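Local coordinates for tylactone synthase starter module and modules 1 & 2 (Streptomyces fradiae, PDB 2Z5L), which carries the first ketoreductase of the tylosin polyketide synthase, which probably reduces a beta-keto group on the growing chain with NADPH and sets the hydroxyl's chirality, at residues A[30-35]-A[244-249]; A[64-69]-A[215-220]; A[97-102]-A[135-140]; A[334-339]-A[378-383]; A[343-348]-A[360-365]. All coordinates share one frame; numbering follows the deposited sequence.

Contact 1 (A[30-35]-A[244-249])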
# COMPACT_ATOMS: atom_id res chain seq x y z
N ARG A 30 -1.75 13.23 3.60
CA ARG A 30 -2.70 12.51 2.78
C ARG A 30 -2.31 12.54 1.32
O ARG A 30 -1.39 13.26 0.92
CB ARG A 30 -4.11 13.09 2.97
CG ARG A 30 -4.34 14.45 2.31
CD ARG A 30 -5.76 14.97 2.57
NE ARG A 30 -6.72 13.89 2.78
CZ ARG A 30 -7.11 13.44 3.97
NH1 ARG A 30 -6.63 13.99 5.08
NH2 ARG A 30 -7.98 12.44 4.06
N VAL A 31 -3.01 11.76 0.51
CA VAL A 31 -2.71 11.71 -0.91
C VAL A 31 -3.76 12.44 -1.73
O VAL A 31 -4.95 12.12 -1.67
CB VAL A 31 -2.60 10.26 -1.42
CG1 VAL A 31 -2.37 10.25 -2.92
CG2 VAL A 31 -1.46 9.55 -0.71
N THR A 32 -3.30 13.44 -2.48
CA THR A 32 -4.18 14.23 -3.33
C THR A 32 -3.71 14.09 -4.78
O THR A 32 -2.65 13.52 -5.05
CB THR A 32 -4.14 15.72 -2.94
OG1 THR A 32 -2.78 16.18 -2.89
CG2 THR A 32 -4.80 15.93 -1.58
N TRP A 33 -4.51 14.64 -5.69
CA TRP A 33 -4.19 14.56 -7.10
C TRP A 33 -4.07 15.93 -7.77
O TRP A 33 -5.07 16.61 -7.99
CB TRP A 33 -5.26 13.73 -7.81
CG TRP A 33 -5.25 12.29 -7.42
CD1 TRP A 33 -6.14 11.64 -6.59
CD2 TRP A 33 -4.30 11.30 -7.84
NE1 TRP A 33 -5.80 10.32 -6.47
CE2 TRP A 33 -4.68 10.08 -7.23
CE3 TRP A 33 -3.17 11.32 -8.67
CZ2 TRP A 33 -3.96 8.89 -7.43
CZ3 TRP A 33 -2.46 10.15 -8.87
CH2 TRP A 33 -2.86 8.95 -8.25
N LYS A 34 -2.85 16.31 -8.11
CA LYS A 34 -2.61 17.60 -8.75
C LYS A 34 -2.69 17.45 -10.27
O LYS A 34 -1.83 16.82 -10.89
CB LYS A 34 -1.24 18.15 -8.35
CG LYS A 34 -0.94 19.53 -8.93
CD LYS A 34 0.37 20.09 -8.39
CE LYS A 34 0.65 21.48 -8.94
NZ LYS A 34 1.86 21.54 -9.81
N ALA A 35 -3.72 18.04 -10.87
CA ALA A 35 -3.92 17.98 -12.32
C ALA A 35 -2.74 18.64 -13.02
O ALA A 35 -2.57 19.85 -12.98
CB ALA A 35 -5.22 18.68 -12.70
N ARG A 244 0.34 13.29 -5.33
CA ARG A 244 1.04 14.22 -4.44
C ARG A 244 0.72 13.96 -2.97
O ARG A 244 -0.40 13.61 -2.63
CB ARG A 244 0.66 15.66 -4.78
CG ARG A 244 1.15 16.16 -6.13
CD ARG A 244 2.65 16.35 -6.14
NE ARG A 244 3.07 17.11 -7.31
CZ ARG A 244 3.02 16.67 -8.56
NH1 ARG A 244 2.57 15.44 -8.81
NH2 ARG A 244 3.41 17.45 -9.56
N VAL A 245 1.72 14.14 -2.11
CA VAL A 245 1.51 13.98 -0.68
C VAL A 245 1.43 15.37 -0.04
O VAL A 245 2.39 16.14 -0.08
CB VAL A 245 2.65 13.16 -0.00
CG1 VAL A 245 2.60 11.71 -0.46
CG2 VAL A 245 4.01 13.79 -0.32
N SER A 246 0.29 15.67 0.55
CA SER A 246 0.07 16.96 1.19
C SER A 246 -0.39 16.82 2.64
O SER A 246 -1.20 15.95 2.95
CB SER A 246 -0.96 17.75 0.37
OG SER A 246 -1.93 16.89 -0.19
N ARG A 247 0.12 17.67 3.52
CA ARG A 247 -0.26 17.61 4.93
C ARG A 247 -1.78 17.59 5.00
O ARG A 247 -2.45 18.32 4.28
CB ARG A 247 0.32 18.81 5.69
CG ARG A 247 1.85 18.90 5.57
CD ARG A 247 2.45 19.95 6.49
NE ARG A 247 2.87 19.39 7.78
CZ ARG A 247 4.14 19.29 8.18
NH1 ARG A 247 5.13 19.70 7.40
NH2 ARG A 247 4.44 18.77 9.36
N ALA A 248 -2.32 16.73 5.85
CA ALA A 248 -3.77 16.64 5.98
C ALA A 248 -4.24 17.65 7.01
O ALA A 248 -3.44 18.21 7.76
CB ALA A 248 -4.17 15.23 6.40
N ALA A 249 -5.55 17.89 7.04
CA ALA A 249 -6.14 18.83 7.97
C ALA A 249 -5.74 18.50 9.41
O ALA A 249 -4.97 17.56 9.65
CB ALA A 249 -7.65 18.82 7.83
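One face of the Arg244 guanidinium is overlaid by the aliphatic part of Lys34, whose CD lies 4.2 Å from Arg244 NE, while the Arg30 guanidinium meets Ala248 at its edge, NH1 coming to 3.1 Å from Ala248 CB. These contacts flank a short antiparallel ladder between strands 28-35 and 239-247, in which the N-terminal strand of the chain joins the last strand of the first Rossmann-like half; strand 28-35 has strand 474-477 of the second half on its other edge. Four backbone bonds tie Arg30 to Ser246 and Thr32 to Arg244, the straightest being Thr32 N to Arg244 O at 2.9 Å (165° at the hydrogen). Val31 and Val245 form the non-hydrogen-bonded pair between them, and their branched side chains suit the extended backbone on the face away from the hydroxyls. Lys34 NZ and Arg244 NH2 are like charges 4.4 Å apart, a proximity probably eased by the salt bridge of Arg244 NH2 to Glu230. Arg244 CG, anti to the carbonyl carbon (chi1 -68°), lies 3.8 Å from Lys34 CB, and the bend at chi2 then turns the guanidinium face to Lys34 CD. Small hydroxyl residues fit the neighbouring place: Thr32 sets OG1 between its backbone N and carbonyl carbon (chi1 52°), where it forms a 2.9 Å hydrogen bond with Ser246 OG, while the methyl Thr32 CG2 lies 3.3 Å from the same Ser246 OG.

Contact 2 (A[64-69]-A[215-220])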
# COMPACT_ATOMS: atom_id res chain seq x y z
N ASP A 64 -3.64 -2.52 -30.33
CA ASP A 64 -3.66 -1.82 -31.62
C ASP A 64 -3.76 -0.31 -31.38
O ASP A 64 -3.18 0.49 -32.12
CB ASP A 64 -4.84 -2.31 -32.47
CG ASP A 64 -4.48 -3.51 -33.34
OD1 ASP A 64 -4.26 -4.62 -32.79
OD2 ASP A 64 -4.41 -3.34 -34.58
N GLY A 65 -4.51 0.06 -30.35
CA GLY A 65 -4.66 1.47 -30.02
C GLY A 65 -3.37 2.07 -29.51
O GLY A 65 -2.98 3.15 -29.96
N LEU A 66 -2.69 1.40 -28.58
CA LEU A 66 -1.43 1.91 -28.02
C LEU A 66 -0.32 2.00 -29.06
O LEU A 66 0.43 2.98 -29.09
CB LEU A 66 -0.95 1.02 -26.87
CG LEU A 66 -1.60 1.18 -25.49
CD1 LEU A 66 -0.99 0.18 -24.52
CD2 LEU A 66 -1.39 2.61 -24.96
N THR A 67 -0.20 0.97 -29.89
CA THR A 67 0.82 0.94 -30.93
C THR A 67 0.75 2.21 -31.78
O THR A 67 1.77 2.86 -32.04
CB THR A 67 0.63 -0.29 -31.85
OG1 THR A 67 -0.77 -0.48 -32.10
CG2 THR A 67 1.18 -1.54 -31.18
N THR A 68 -0.46 2.57 -32.19
CA THR A 68 -0.68 3.76 -33.01
C THR A 68 -0.24 5.04 -32.31
O THR A 68 0.58 5.80 -32.83
CB THR A 68 -2.17 3.90 -33.38
OG1 THR A 68 -2.65 2.67 -33.94
CG2 THR A 68 -2.37 5.02 -34.40
N VAL A 69 -0.79 5.27 -31.12
CA VAL A 69 -0.47 6.45 -30.34
C VAL A 69 1.03 6.58 -30.09
O VAL A 69 1.60 7.66 -30.26
CB VAL A 69 -1.21 6.43 -28.98
CG1 VAL A 69 -0.94 7.71 -28.23
CG2 VAL A 69 -2.71 6.24 -29.21
N ARG A 215 -8.07 10.21 -26.89
CA ARG A 215 -7.26 11.14 -26.11
C ARG A 215 -6.65 10.46 -24.88
O ARG A 215 -5.51 10.73 -24.49
CB ARG A 215 -8.13 12.33 -25.67
CG ARG A 215 -7.47 13.70 -25.79
CD ARG A 215 -6.68 14.05 -24.54
NE ARG A 215 -6.42 15.49 -24.44
CZ ARG A 215 -6.40 16.16 -23.29
NH1 ARG A 215 -6.16 17.46 -23.28
NH2 ARG A 215 -6.64 15.52 -22.15
N ALA A 216 -7.43 9.56 -24.28
CA ALA A 216 -6.99 8.81 -23.11
C ALA A 216 -5.65 8.16 -23.43
O ALA A 216 -4.65 8.42 -22.76
CB ALA A 216 -8.02 7.75 -22.76
N LEU A 217 -5.64 7.31 -24.45
CA LEU A 217 -4.41 6.64 -24.84
C LEU A 217 -3.36 7.69 -25.21
O LEU A 217 -2.17 7.50 -24.96
CB LEU A 217 -4.65 5.72 -26.03
CG LEU A 217 -5.58 4.54 -25.77
CD1 LEU A 217 -5.74 3.76 -27.06
CD2 LEU A 217 -5.01 3.64 -24.67
N GLU A 218 -3.81 8.79 -25.80
CA GLU A 218 -2.91 9.86 -26.21
C GLU A 218 -2.17 10.41 -25.00
O GLU A 218 -0.94 10.45 -24.98
CB GLU A 218 -3.70 10.98 -26.88
CG GLU A 218 -3.29 11.26 -28.32
CD GLU A 218 -1.84 11.68 -28.46
OE1 GLU A 218 -0.94 10.83 -28.24
OE2 GLU A 218 -1.58 12.87 -28.77
N LEU A 219 -2.93 10.83 -23.99
CA LEU A 219 -2.34 11.38 -22.77
C LEU A 219 -1.33 10.39 -22.19
O LEU A 219 -0.23 10.77 -21.77
CB LEU A 219 -3.44 11.67 -21.73
CG LEU A 219 -4.51 12.70 -22.08
CD1 LEU A 219 -5.58 12.73 -20.99
CD2 LEU A 219 -3.89 14.07 -22.24
N ALA A 220 -1.71 9.11 -22.18
CA ALA A 220 -0.86 8.04 -21.66
C ALA A 220 0.52 8.09 -22.29
O ALA A 220 1.54 8.09 -21.59
CB ALA A 220 -1.51 6.69 -21.94
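Leu217 is central to this contact: its CD1 rests on the backbone of Gly65, 3.8 Å from Gly65 C, while CD2 meets Leu66 CD2 at 3.8 Å. It sits in a helix-helix pair, 64-69 against 215-220, within the first Rossmann-like half of the ketoreductase; the short axes pass 9.4 Å apart and cross at -54°. Glycine suits position 65 because a beta carbon there would collide with Leu217 CD1, so the leucine can reach the main chain itself. On the next turn Val69 completes the patch. Its CG1 stands anti to the backbone N (chi1 -176°), leaving CG2 to lie against Leu217 CB at 3.8 Å and placing CG1 3.5 Å from Leu217 O. The side chains of Val69 and Leu217 run nearly at right angles. Further out, Leu66 also touches Leu52 of strand 49-54 and Leu112 of the loop after strand 107-111, so the patch continues toward the strands. Glu218 starts away from the partner helix but bends at chi2 and curls back at the margin, where a long, weak ion pair joins its carboxylate to Arg73; Glu218 OE1 ends 3.1 Å from the methyl Val69 CG1.

Contact 3 (A[97-102]-A[135-140])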
# COMPACT_ATOMS: atom_id res chain seq x y z
N PRO A 97 14.99 -12.30 -25.79
CA PRO A 97 15.23 -11.99 -27.20
C PRO A 97 14.87 -10.57 -27.69
O PRO A 97 15.55 -10.03 -28.57
CB PRO A 97 14.45 -13.10 -27.92
CG PRO A 97 13.34 -13.41 -26.98
CD PRO A 97 14.01 -13.39 -25.64
N SER A 98 13.82 -9.96 -27.13
CA SER A 98 13.41 -8.60 -27.52
C SER A 98 14.20 -7.48 -26.83
O SER A 98 14.31 -6.38 -27.37
CB SER A 98 11.92 -8.38 -27.23
OG SER A 98 11.07 -9.02 -28.18
N MET A 99 14.75 -7.77 -25.65
CA MET A 99 15.51 -6.79 -24.87
C MET A 99 16.93 -6.64 -25.41
O MET A 99 17.45 -5.53 -25.49
CB MET A 99 15.60 -7.22 -23.40
CG MET A 99 14.27 -7.41 -22.70
SD MET A 99 13.27 -5.93 -22.66
CE MET A 99 14.07 -4.99 -21.35
N GLU A 100 17.55 -7.75 -25.75
CA GLU A 100 18.90 -7.73 -26.28
C GLU A 100 18.93 -7.31 -27.74
O GLU A 100 19.99 -7.11 -28.31
CB GLU A 100 19.52 -9.11 -26.11
CG GLU A 100 19.81 -9.42 -24.67
CD GLU A 100 20.04 -10.88 -24.43
OE1 GLU A 100 20.40 -11.24 -23.29
OE2 GLU A 100 19.87 -11.67 -25.39
N SER A 101 17.74 -7.16 -28.32
CA SER A 101 17.61 -6.75 -29.71
C SER A 101 17.84 -5.25 -29.85
O SER A 101 17.96 -4.73 -30.96
CB SER A 101 16.22 -7.10 -30.23
OG SER A 101 16.02 -6.60 -31.54
N ALA A 102 17.91 -4.55 -28.72
CA ALA A 102 18.13 -3.12 -28.74
C ALA A 102 19.58 -2.79 -28.42
O ALA A 102 20.03 -1.67 -28.65
CB ALA A 102 17.19 -2.43 -27.75
N ILE A 135 17.98 -9.82 -16.92
CA ILE A 135 18.53 -9.78 -18.27
C ILE A 135 19.68 -8.78 -18.39
O ILE A 135 20.50 -8.86 -19.31
CB ILE A 135 17.44 -9.44 -19.28
CG1 ILE A 135 16.36 -10.52 -19.24
CG2 ILE A 135 18.04 -9.31 -20.68
CD1 ILE A 135 15.20 -10.25 -20.16
N GLY A 136 19.73 -7.84 -17.46
CA GLY A 136 20.79 -6.83 -17.46
C GLY A 136 20.98 -6.11 -18.78
O GLY A 136 22.11 -5.90 -19.22
N VAL A 137 19.88 -5.74 -19.43
CA VAL A 137 19.94 -5.03 -20.69
C VAL A 137 20.12 -3.54 -20.41
O VAL A 137 19.22 -2.89 -19.87
CB VAL A 137 18.64 -5.26 -21.51
CG1 VAL A 137 17.42 -5.11 -20.61
CG2 VAL A 137 18.57 -4.29 -22.67
N PRO A 138 21.30 -2.98 -20.75
CA PRO A 138 21.57 -1.56 -20.51
C PRO A 138 20.51 -0.68 -21.17
O PRO A 138 20.15 -0.91 -22.32
CB PRO A 138 22.95 -1.36 -21.13
CG PRO A 138 22.97 -2.36 -22.23
CD PRO A 138 22.38 -3.58 -21.56
N ALA A 139 20.02 0.30 -20.42
CA ALA A 139 19.00 1.21 -20.91
C ALA A 139 17.65 0.52 -21.04
O ALA A 139 17.41 -0.24 -21.98
CB ALA A 139 19.42 1.80 -22.25
N ALA A 140 16.75 0.80 -20.10
CA ALA A 140 15.40 0.23 -20.10
C ALA A 140 14.51 0.94 -19.09
O ALA A 140 14.95 1.31 -18.00
CB ALA A 140 15.47 -1.26 -19.78
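Met99 and Val137 make the tightest apolar contact here, Met99 CE pressing to 3.4 Å from Val137 CG1, closer than two methyls usually come. Both belong to the alpha/beta layering of the first Rossmann-like half: 97-102 is the last part of helix 88-99 followed by a type I beta turn from Met99 to Ala102, and 135-140 links helix 119-135 to strand 140-147. The apolar contacts centre on Met99. Its chain is folded at chi2 (-60°) and again at chi3 (-77°), which turns the unbranched thioether across Ile135 and Val137 at about right angles: CG lies 3.9 Å from Ile135 CD1, and CE carries on past Val137 to the methyl of Ala140, 4.3 Å from its CB. The flexible methionine fits a site bounded by such differently shaped groups, and behind it Leu51 and Val109 of two neighbouring strands add further apolar cover. Beta-branched Ile135 and Val137 each offer more than one methyl to the contact. Backbone conformation supplies a second element: Gly136 ends the helix with positive phi (51°), which glycine tolerates easily, and the side chains on both sides of it start toward Met99. Two polar atoms also meet methyls: Glu100, extended beyond CG, lays OE1 at 4.0 Å from Ile135 CG2 on the exposed side, and Val137 CG2 sits 3.3 Å from Met99 O.

Contact 4 (A[334-339]-A[378-383])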
# COMPACT_ATOMS: atom_id res chain seq x y z
N TYR A 334 -18.93 -13.06 19.73
CA TYR A 334 -18.77 -11.71 20.26
C TYR A 334 -18.90 -10.65 19.19
O TYR A 334 -17.90 -10.12 18.71
CB TYR A 334 -17.39 -11.58 20.91
CG TYR A 334 -17.12 -12.67 21.91
CD1 TYR A 334 -17.63 -12.59 23.20
CD2 TYR A 334 -16.37 -13.79 21.56
CE1 TYR A 334 -17.40 -13.59 24.12
CE2 TYR A 334 -16.13 -14.80 22.48
CZ TYR A 334 -16.65 -14.69 23.75
OH TYR A 334 -16.40 -15.67 24.68
N PRO A 335 -20.14 -10.33 18.80
CA PRO A 335 -20.37 -9.31 17.77
C PRO A 335 -19.65 -8.03 18.17
O PRO A 335 -19.92 -7.46 19.22
CB PRO A 335 -21.88 -9.16 17.77
CG PRO A 335 -22.32 -10.57 18.01
CD PRO A 335 -21.42 -10.98 19.16
N PRO A 336 -18.73 -7.55 17.32
CA PRO A 336 -17.98 -6.33 17.62
C PRO A 336 -18.59 -5.01 17.19
O PRO A 336 -19.25 -4.91 16.15
CB PRO A 336 -16.65 -6.59 16.94
CG PRO A 336 -17.10 -7.27 15.67
CD PRO A 336 -18.13 -8.27 16.18
N ASN A 337 -18.36 -3.99 18.01
CA ASN A 337 -18.82 -2.64 17.72
C ASN A 337 -17.67 -1.89 17.07
O ASN A 337 -17.85 -0.85 16.43
CB ASN A 337 -19.23 -1.93 19.01
CG ASN A 337 -20.36 -2.63 19.70
OD1 ASN A 337 -20.23 -3.06 20.85
ND2 ASN A 337 -21.49 -2.76 19.01
N ALA A 338 -16.47 -2.43 17.27
CA ALA A 338 -15.26 -1.85 16.70
C ALA A 338 -14.22 -2.96 16.46
O ALA A 338 -14.05 -3.85 17.29
CB ALA A 338 -14.69 -0.79 17.64
N VAL A 339 -13.55 -2.89 15.31
CA VAL A 339 -12.51 -3.85 14.93
C VAL A 339 -11.20 -3.12 14.68
O VAL A 339 -11.19 -2.09 14.00
CB VAL A 339 -12.89 -4.63 13.64
CG1 VAL A 339 -11.77 -5.58 13.24
CG2 VAL A 339 -14.17 -5.42 13.87
N ALA A 378 -20.46 -8.15 7.51
CA ALA A 378 -21.37 -7.56 6.53
C ALA A 378 -22.80 -7.45 7.06
O ALA A 378 -23.57 -6.61 6.61
CB ALA A 378 -21.36 -8.40 5.25
N ASP A 379 -23.14 -8.30 8.03
CA ASP A 379 -24.47 -8.28 8.63
C ASP A 379 -24.44 -7.75 10.07
O ASP A 379 -25.47 -7.71 10.74
CB ASP A 379 -25.10 -9.68 8.63
CG ASP A 379 -25.23 -10.27 7.23
OD1 ASP A 379 -25.52 -9.50 6.27
OD2 ASP A 379 -25.06 -11.51 7.08
N ILE A 380 -23.26 -7.35 10.54
CA ILE A 380 -23.14 -6.83 11.89
C ILE A 380 -23.44 -5.33 11.84
O ILE A 380 -22.58 -4.53 11.47
CB ILE A 380 -21.72 -7.07 12.47
CG1 ILE A 380 -21.44 -8.58 12.54
CG2 ILE A 380 -21.61 -6.45 13.86
CD1 ILE A 380 -20.06 -8.95 13.04
N LYS A 381 -24.67 -4.96 12.19
CA LYS A 381 -25.07 -3.55 12.17
C LYS A 381 -24.47 -2.76 13.33
O LYS A 381 -24.30 -1.54 13.23
CB LYS A 381 -26.60 -3.45 12.18
CG LYS A 381 -27.27 -4.07 10.95
CD LYS A 381 -28.80 -4.11 11.09
CE LYS A 381 -29.43 -2.72 11.05
NZ LYS A 381 -30.91 -2.79 11.23
N GLY A 382 -24.15 -3.45 14.42
CA GLY A 382 -23.57 -2.78 15.57
C GLY A 382 -22.17 -2.24 15.33
O GLY A 382 -21.69 -1.38 16.08
N LEU A 383 -21.51 -2.74 14.29
CA LEU A 383 -20.15 -2.32 13.96
C LEU A 383 -20.10 -0.85 13.53
O LEU A 383 -20.73 -0.48 12.54
CB LEU A 383 -19.60 -3.20 12.83
CG LEU A 383 -18.16 -2.95 12.36
CD1 LEU A 383 -17.19 -3.31 13.48
CD2 LEU A 383 -17.88 -3.79 11.12
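Asn337 and Leu383 bring the two backbones very close, CA to CA 4.0 Å, without strand pairing between the segments themselves; pairing begins just past Leu383, where Asn337 bonds to Asp384 and Val339 to Ala385. Here the chains graze through CH groups: Asn337 CA lies 3.5 Å from Gly382 O, and Leu383 CA lies 3.5 Å from Pro336 O. Having no side chain, Gly382 leaves room for the Asn337 amide, which would crowd a beta carbon there. Asn337 ND2 donates to Gly382 O over 3.2 Å. Nearly straight at the hydrogen (174°) and in the asparagine's amide plane, the bond reaches the carbonyl from 59° above the carbonyl plane, using no lone pair. The other end of the amide, OD1, accepts from Thr261 N, and two bonds thus fix its rotation. Segment 334-339 runs into strand 338-341 of the Rossmann fold and 378-383 leads to its parallel neighbour 386-391, with helix 356-376 making the crossover in this beta-alpha-beta unit. Apolar groups make the rest of the contact. The rigid Pro336 ring crosses Ile380 at about a right angle, CD meeting Ile380 CD1 at 3.7 Å. Leu383 sets CG anti to its own N (chi1 -178°), toward strand 338-341, and chi2 turns CD1 to 3.7 Å from Val339 CG2. Pro336 O, buried among these methyls with Ile380 CG2 3.6 Å away, has no hydrogen-bonding partner in the model.

Contact 5 (A[343-348]-A[360-365])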
# COMPACT_ATOMS: atom_id res chain seq x y z
N ALA A 343 -2.67 -7.08 13.02
CA ALA A 343 -1.90 -8.26 12.59
C ALA A 343 -1.06 -8.05 11.34
O ALA A 343 -1.43 -7.31 10.43
CB ALA A 343 -2.82 -9.46 12.39
N GLY A 344 0.07 -8.74 11.29
CA GLY A 344 0.96 -8.63 10.15
C GLY A 344 2.34 -9.13 10.50
O GLY A 344 2.61 -9.46 11.66
N ILE A 345 3.23 -9.18 9.51
CA ILE A 345 4.58 -9.67 9.74
C ILE A 345 5.66 -8.75 9.20
O ILE A 345 5.45 -8.01 8.24
CB ILE A 345 4.79 -11.02 9.07
CG1 ILE A 345 4.76 -10.85 7.56
CG2 ILE A 345 3.70 -11.99 9.50
CD1 ILE A 345 5.18 -12.08 6.82
N LEU A 346 6.83 -8.81 9.82
CA LEU A 346 7.95 -7.98 9.40
C LEU A 346 8.45 -8.46 8.04
O LEU A 346 8.68 -9.66 7.82
CB LEU A 346 9.09 -8.04 10.43
CG LEU A 346 9.79 -6.71 10.78
CD1 LEU A 346 10.81 -6.96 11.87
CD2 LEU A 346 10.46 -6.12 9.54
N ASP A 347 8.59 -7.50 7.13
CA ASP A 347 9.07 -7.77 5.77
C ASP A 347 10.28 -6.94 5.39
O ASP A 347 10.27 -5.72 5.54
CB ASP A 347 8.00 -7.51 4.71
CG ASP A 347 8.55 -7.65 3.30
OD1 ASP A 347 9.19 -8.70 3.03
OD2 ASP A 347 8.35 -6.74 2.45
N ASP A 348 11.31 -7.61 4.90
CA ASP A 348 12.50 -6.92 4.44
C ASP A 348 13.27 -7.78 3.45
O ASP A 348 14.21 -8.50 3.80
CB ASP A 348 13.38 -6.44 5.62
CG ASP A 348 13.87 -7.57 6.53
OD1 ASP A 348 13.03 -8.40 6.98
OD2 ASP A 348 15.10 -7.59 6.82
N GLU A 360 3.48 -13.99 -0.29
CA GLU A 360 2.26 -14.54 0.27
C GLU A 360 2.29 -14.49 1.77
O GLU A 360 1.30 -14.19 2.42
CB GLU A 360 2.07 -15.99 -0.19
CG GLU A 360 1.56 -16.10 -1.60
CD GLU A 360 0.25 -15.34 -1.79
OE1 GLU A 360 -0.77 -15.69 -1.13
OE2 GLU A 360 0.25 -14.37 -2.58
N THR A 361 3.45 -14.79 2.33
CA THR A 361 3.60 -14.79 3.77
C THR A 361 3.31 -13.39 4.31
O THR A 361 2.70 -13.23 5.36
CB THR A 361 5.01 -15.23 4.14
OG1 THR A 361 5.19 -16.60 3.76
CG2 THR A 361 5.25 -15.07 5.62
N VAL A 362 3.72 -12.38 3.55
CA VAL A 362 3.51 -11.01 3.98
C VAL A 362 2.07 -10.54 3.87
O VAL A 362 1.57 -9.84 4.76
CB VAL A 362 4.44 -10.06 3.20
CG1 VAL A 362 4.11 -8.59 3.53
CG2 VAL A 362 5.87 -10.37 3.58
N ARG A 363 1.39 -10.92 2.80
CA ARG A 363 -0.00 -10.48 2.66
C ARG A 363 -1.00 -11.32 3.44
O ARG A 363 -2.06 -10.83 3.83
CB ARG A 363 -0.41 -10.41 1.19
CG ARG A 363 -0.49 -11.73 0.47
CD ARG A 363 -0.54 -11.46 -1.02
NE ARG A 363 -1.63 -10.54 -1.34
CZ ARG A 363 -2.91 -10.91 -1.43
NH1 ARG A 363 -3.23 -12.18 -1.23
NH2 ARG A 363 -3.85 -10.01 -1.70
N GLY A 364 -0.64 -12.58 3.71
CA GLY A 364 -1.54 -13.45 4.45
C GLY A 364 -2.25 -12.81 5.64
O GLY A 364 -3.47 -12.60 5.62
N ALA A 365 -1.49 -12.49 6.68
CA ALA A 365 -2.08 -11.89 7.88
C ALA A 365 -2.65 -10.50 7.66
O ALA A 365 -3.72 -10.15 8.19
CB ALA A 365 -1.04 -11.83 9.00
O HOH W 1 2.15 -7.80 6.52
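Ile345 turns CG1 into the position between its backbone N and carbonyl carbon (chi1 68°) and then extends (chi2 171°), driving CD1 onto segment 360-365 of helix 356-376 at Thr361 and Val362. There the methyl comes 3.1 Å from Thr361 O and 3.2 Å from Thr361 CG2, the latter tighter than a usual carbon contact, and reaches Val362 CG2 at 3.7 Å. The CB of Asp347 points toward the helix and lies 3.7 Å from that same Val362 CG2; with CG anti to the N (chi1 174°), the carboxylate also passes close to the methyl. Apolar Val362 suits this place between the Ile345 methyl and Asp347 CB. These segments belong to the Rossmann fold of the ketoreductase: the loop leaves strand 338-341 and helix 356-376 passes beside it. Leu346, Asp347 and Asp348 spell the Leu-Asp-Asp fingerprint of B-type ketoreductases, a motif thought, from relatives, to guide how the substrate enters. Outside the segments, Asp347 O bonds to Gln401 and OD2 weakly to Tyr404 N. Gly344 adopts an extended backbone with positive phi, at which a beta carbon would jam against the preceding carbonyl, and its CA lies 3.9 Å from Ala365 CB; the small alanine permits this approach. A water links the two backbones, donating to Val362 O at 2.8 Å and weakly accepting from Ile345 N at 3.5 Å.

Contacts 2 and 3 belong to the first Rossmann-like half, contacts 4 and 5 to the second, probably catalytic half, where all four segments lie within the KR range; contact 1 lies at the junction. Contact 3 is nested along the chain inside the loop closed by contact 2, and both inside that of contact 1; likewise contact 5 is nested in contact 4, with centres 25 Å apart. The centre of contact 1 is 28 Å from those of contacts 2 and 5, which lie on opposite sides of the chain's centre. The widest separation, 54 Å, is between contacts 3 and 4. The Ala343 side chain of contact 5 lies near, without touching, Gly267, Gly269 and Gly272, a GxGxxG-type pattern that probably belongs to the cofactor site.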